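Local coordinates for protein TetR family Transcriptional regulator (Streptococcus agalactiae 2603V/R, PDB 3KKC) that probably binds DNA and regulates transcription, at residues Val5-Arg8 / Gln9-Thr13; Ser47-Tyr50 / Ser51-Ser55. One frame throughout, in Å; residues are numbered along the deposited sequence.

In the fold
Contact 1 and contact 2 both belong to the helical end of the chain that probably binds DNA, on the same side of the chain's centre, with their own centres about 15 Å apart. Contact 1 comes first, on the early turns of helix 4-24; contact 2 follows in the predicted helix-turn-helix and the chain between helix 46-49 and helix 57-71. Helix 4-24 connects them: the backbone O of Ile10 comes to 3.9 Å from His52 NE2, in packing contact only, while Lys14 and Ile17, further along the same helix, meet His52, Phe49 and Tyr53. Helix 4-24 thus starts on the surface and, further along, packs against the turn after helix 46-49, probably the recognition helix of the motif.

Contact 1: residues Val5-Arg8 / Gln9-Thr13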
loop_
_atom_site.group_PDB
_atom_site.type_symbol
_atom_site.label_atom_id
_atom_site.label_comp_id
_atom_site.label_asym_id
_atom_site.label_seq_id
_atom_site.Cartn_x
_atom_site.Cartn_y
_atom_site.Cartn_z
ATOM N N VAL A 5 43.152 -20.735 -8.530
ATOM C CA VAL A 5 42.991 -20.413 -7.109
ATOM C C VAL A 5 42.602 -18.956 -6.860
ATOM O O VAL A 5 41.786 -18.669 -5.979
ATOM C CB VAL A 5 44.260 -20.765 -6.283
ATOM C CG1 VAL A 5 45.485 -20.046 -6.835
ATOM C CG2 VAL A 5 44.061 -20.419 -4.818
ATOM N N LYS A 6 43.185 -18.040 -7.628
ATOM C CA LYS A 6 42.794 -16.641 -7.548
ATOM C C LYS A 6 41.343 -16.437 -8.004
ATOM O O LYS A 6 40.612 -15.641 -7.412
ATOM C CB LYS A 6 43.755 -15.756 -8.341
ATOM C CG LYS A 6 44.943 -15.258 -7.533
ATOM C CD LYS A 6 46.030 -14.723 -8.439
ATOM C CE LYS A 6 47.398 -14.947 -7.818
ATOM N NZ LYS A 6 48.516 -14.499 -8.698
ATOM N N ASP A 7 40.921 -17.164 -9.038
ATOM C CA ASP A 7 39.532 -17.114 -9.442
ATOM C C ASP A 7 38.673 -17.534 -8.262
ATOM O O ASP A 7 37.803 -16.786 -7.818
ATOM C CB ASP A 7 39.249 -18.028 -10.637
ATOM C CG ASP A 7 37.754 -18.047 -11.026
ATOM O OD1 ASP A 7 37.166 -16.948 -11.201
ATOM O OD2 ASP A 7 37.169 -19.154 -11.154
ATOM N N ARG A 8 38.931 -18.734 -7.752
ATOM C CA ARG A 8 38.155 -19.296 -6.649
ATOM C C ARG A 8 38.099 -18.306 -5.507
ATOM O O ARG A 8 37.223 -18.381 -4.660
ATOM C CB ARG A 8 38.786 -20.605 -6.161
ATOM C CG ARG A 8 37.910 -21.820 -6.267
ATOM C CD ARG A 8 38.746 -23.088 -6.401
ATOM N NE ARG A 8 39.836 -23.165 -5.424
ATOM C CZ ARG A 8 40.941 -23.884 -5.600
ATOM N NH1 ARG A 8 41.107 -24.590 -6.713
ATOM N NH2 ARG A 8 41.886 -23.896 -4.672
ATOM N N GLN A 9 39.041 -17.373 -5.494
ATOM C CA GLN A 9 39.117 -16.386 -4.425
ATOM C C GLN A 9 38.312 -15.110 -4.711
ATOM O O GLN A 9 37.819 -14.461 -3.784
ATOM C CB GLN A 9 40.575 -16.054 -4.115
ATOM C CG GLN A 9 40.873 -15.883 -2.640
ATOM C CD GLN A 9 41.520 -14.541 -2.353
ATOM O OE1 GLN A 9 42.664 -14.462 -1.877
ATOM N NE2 GLN A 9 40.800 -13.468 -2.669
ATOM N N ILE A 10 38.171 -14.758 -5.987
ATOM C CA ILE A 10 37.351 -13.611 -6.350
ATOM C C ILE A 10 35.903 -14.029 -6.348
ATOM O O ILE A 10 35.017 -13.199 -6.204
ATOM C CB ILE A 10 37.684 -13.003 -7.745
ATOM C CG1 ILE A 10 37.170 -13.902 -8.881
ATOM C CG2 ILE A 10 39.168 -12.640 -7.857
ATOM C CD1 ILE A 10 37.382 -13.312 -10.274
ATOM N N GLN A 11 35.668 -15.322 -6.512
ATOM C CA GLN A 11 34.310 -15.838 -6.481
ATOM C C GLN A 11 33.791 -15.912 -5.040
ATOM O O GLN A 11 32.626 -15.610 -4.785
ATOM C CB GLN A 11 34.220 -17.193 -7.186
ATOM C CG GLN A 11 34.471 -17.129 -8.690
ATOM C CD GLN A 11 34.472 -18.508 -9.343
ATOM O OE1 GLN A 11 35.373 -19.320 -9.112
ATOM N NE2 GLN A 11 33.461 -18.777 -10.165
ATOM N N LYS A 12 34.650 -16.291 -4.097
ATOM C CA LYS A 12 34.238 -16.289 -2.692
ATOM C C LYS A 12 34.027 -14.869 -2.134
ATOM O O LYS A 12 33.181 -14.669 -1.257
ATOM C CB LYS A 12 35.210 -17.078 -1.803
ATOM C CG LYS A 12 34.701 -17.305 -0.367
ATOM C CD LYS A 12 35.830 -17.705 0.594
ATOM C CE LYS A 12 35.309 -18.066 2.001
ATOM N NZ LYS A 12 36.404 -18.242 3.038
ATOM N N THR A 13 34.786 -13.887 -2.619
ATOM C CA THR A 13 34.582 -12.533 -2.121
ATOM C C THR A 13 33.326 -11.874 -2.702
ATOM O O THR A 13 32.727 -11.010 -2.060
ATOM C CB THR A 13 35.841 -11.576 -2.232
ATOM O OG1 THR A 13 36.514 -11.757 -3.483
ATOM C CG2 THR A 13 36.818 -11.809 -1.079
#
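The carbonyl O of Asp7 takes the N-H of Gln11 as its main partner, Asp7 O to Gln11 N being 2.9 Å, with the donor almost on the extension of the C=O bond. Ile10 N adds a weak second bond to this oxygen, 2.8 Å from Asp7 O, and has its better acceptor one residue earlier, where Ile10 N lies 3.0 Å from Lys6 O. The N-H of Ile10 is thus divided between an i-4 bond and a weaker i-3 one. The side chain of Ile10 lies over the same two carbonyls: with CG1 placed between the backbone N and the carbonyl carbon (chi1 74°), its CG1 comes 3.1 Å from Asp7 O, and its CG2 branch sits 3.4 Å from Lys6 O.

On the flank of the helix the carboxylate of Asp7 meets the side-chain amide group of Gln11, one turn on, their planes 30° apart. Thr13 OG1 reaches back one turn to Gln9 O at 3.0 Å, in the carbonyl plane and on a lone pair, sharing that oxygen with Thr13 N. On this exposed early part of helix 4-24, backbone bonds, with the Thr13 hydroxyl added, hold the turns together, without a buried apolar core.

Contact 2: residues Ser47-Tyr50 / Ser51-Ser55; sequences STFY and SHYES
Thr48 O is gripped twice by Ser51, through backbone and side chain. The hydroxyl donates along a lone pair in the carbonyl plane, Ser51 OG to Thr48 O 2.6 Å, while the N-H comes from well above that plane, with Ser51 N 2.7 Å from Thr48 O. The next carbonyl is doubly used as well: His52 N lies 2.8 Å from Phe49 O with a fairly straight bond (161°), approaching from above the plane, and Tyr53 N completes the pair from within it, 3.0 Å from Phe49 O. Four bonds thus fall on two successive carbonyl oxygens, those of Thr48 and Phe49, and draw the chain into its turn.

Phe49 and Tyr53 form the apolar contact. With CG anti to the backbone N (chi1 165°), the Phe49 ring is carried to Tyr53, and Phe49 CE1 comes within 3.6 Å of Tyr53 CD2. The two side chains cross at about a right angle, and their rings lie obliquely, planes 44° apart. Tyr53 O covers one face of the Phe49 ring, offset toward its rim. Tyr50 lays one face against Phe49 CD2 and offers its edge to Glu54 O, 3.9 Å from Tyr50 CD1.

The sequence Thr48-Phe49-Tyr50 leading into this turn is consistent with the end of the recognition helix in TetR-family proteins. Phe49 and Tyr53 are buried between Ile17 of helix 4-24 and Leu59 of helix 57-71, Tyr53 also touching Lys14, Val58 and Glu62, and Ser55 OG bonds to Glu57 N, capping the start of helix 57-71.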
loop_
_atom_site.group_PDB
_atom_site.type_symbol
_atom_site.label_atom_id
_atom_site.label_comp_id
_atom_site.label_asym_id
_atom_site.label_seq_id
_atom_site.Cartn_x
_atom_site.Cartn_y
_atom_site.Cartn_z
ATOM N N SER A 47 37.551 -0.624 -2.254
ATOM C CA SER A 47 38.082 -0.684 -3.618
ATOM C C SER A 47 37.613 -1.919 -4.389
ATOM O O SER A 47 37.243 -1.831 -5.560
ATOM C CB SER A 47 39.614 -0.620 -3.603
ATOM O OG SER A 47 40.169 -1.769 -2.986
ATOM N N THR A 48 37.635 -3.069 -3.728
ATOM C CA THR A 48 37.261 -4.319 -4.377
ATOM C C THR A 48 35.736 -4.460 -4.586
ATOM O O THR A 48 35.286 -4.889 -5.652
ATOM C CB THR A 48 37.861 -5.530 -3.631
ATOM O OG1 THR A 48 38.175 -5.149 -2.286
ATOM C CG2 THR A 48 39.139 -5.998 -4.323
ATOM N N PHE A 49 34.946 -4.092 -3.580
ATOM C CA PHE A 49 33.496 -4.014 -3.754
ATOM C C PHE A 49 33.190 -3.375 -5.094
ATOM O O PHE A 49 32.531 -3.977 -5.935
ATOM C CB PHE A 49 32.830 -3.199 -2.632
ATOM C CG PHE A 49 31.408 -2.792 -2.933
ATOM C CD1 PHE A 49 30.386 -3.734 -2.969
ATOM C CD2 PHE A 49 31.090 -1.469 -3.188
ATOM C CE1 PHE A 49 29.067 -3.360 -3.257
ATOM C CE2 PHE A 49 29.780 -1.084 -3.474
ATOM C CZ PHE A 49 28.773 -2.033 -3.511
ATOM N N TYR A 50 33.688 -2.158 -5.296
ATOM C CA TYR A 50 33.411 -1.408 -6.522
ATOM C C TYR A 50 33.966 -2.073 -7.787
ATOM O O TYR A 50 33.699 -1.614 -8.896
ATOM C CB TYR A 50 33.905 0.044 -6.417
ATOM C CG TYR A 50 33.010 0.953 -5.594
ATOM C CD1 TYR A 50 31.715 1.250 -6.004
ATOM C CD2 TYR A 50 33.467 1.530 -4.419
ATOM C CE1 TYR A 50 30.898 2.086 -5.255
ATOM C CE2 TYR A 50 32.658 2.371 -3.665
ATOM C CZ TYR A 50 31.375 2.644 -4.085
ATOM O OH TYR A 50 30.574 3.479 -3.334
ATOM N N SER A 51 34.727 -3.151 -7.622
ATOM C CA SER A 51 35.226 -3.914 -8.764
ATOM C C SER A 51 34.255 -5.029 -9.163
ATOM O O SER A 51 34.471 -5.730 -10.156
ATOM C CB SER A 51 36.566 -4.551 -8.431
ATOM O OG SER A 51 36.344 -5.836 -7.883
ATOM N N HIS A 52 33.204 -5.205 -8.366
ATOM C CA HIS A 52 32.173 -6.204 -8.642
ATOM C C HIS A 52 30.797 -5.581 -8.846
ATOM O O HIS A 52 29.963 -6.128 -9.573
ATOM C CB HIS A 52 32.085 -7.211 -7.502
ATOM C CG HIS A 52 33.217 -8.183 -7.470
ATOM N ND1 HIS A 52 34.034 -8.337 -6.372
ATOM C CD2 HIS A 52 33.672 -9.049 -8.406
ATOM C CE1 HIS A 52 34.942 -9.262 -6.630
ATOM N NE2 HIS A 52 34.742 -9.710 -7.857
ATOM N N TYR A 53 30.567 -4.443 -8.192
ATOM C CA TYR A 53 29.260 -3.803 -8.168
ATOM C C TYR A 53 29.376 -2.313 -8.368
ATOM O O TYR A 53 29.852 -1.605 -7.486
ATOM C CB TYR A 53 28.574 -4.071 -6.832
ATOM C CG TYR A 53 28.357 -5.543 -6.581
ATOM C CD1 TYR A 53 27.548 -6.296 -7.430
ATOM C CD2 TYR A 53 28.968 -6.184 -5.507
ATOM C CE1 TYR A 53 27.360 -7.632 -7.215
ATOM C CE2 TYR A 53 28.780 -7.522 -5.283
ATOM C CZ TYR A 53 27.978 -8.238 -6.139
ATOM O OH TYR A 53 27.788 -9.572 -5.919
ATOM N N GLU A 54 28.930 -1.843 -9.528
ATOM C CA GLU A 54 28.912 -0.419 -9.842
ATOM C C GLU A 54 28.401 0.450 -8.685
ATOM O O GLU A 54 28.827 1.592 -8.529
ATOM C CB GLU A 54 28.058 -0.180 -11.089
ATOM C CG GLU A 54 27.841 1.291 -11.443
ATOM C CD GLU A 54 26.510 1.528 -12.161
ATOM O OE1 GLU A 54 25.625 0.638 -12.094
ATOM O OE2 GLU A 54 26.351 2.609 -12.785
ATOM N N SER A 55 27.487 -0.091 -7.883
ATOM C CA SER A 55 26.876 0.651 -6.788
ATOM C C SER A 55 25.927 -0.247 -6.025
ATOM O O SER A 55 25.679 -1.378 -6.432
ATOM C CB SER A 55 26.057 1.799 -7.341
ATOM O OG SER A 55 24.960 1.281 -8.063
#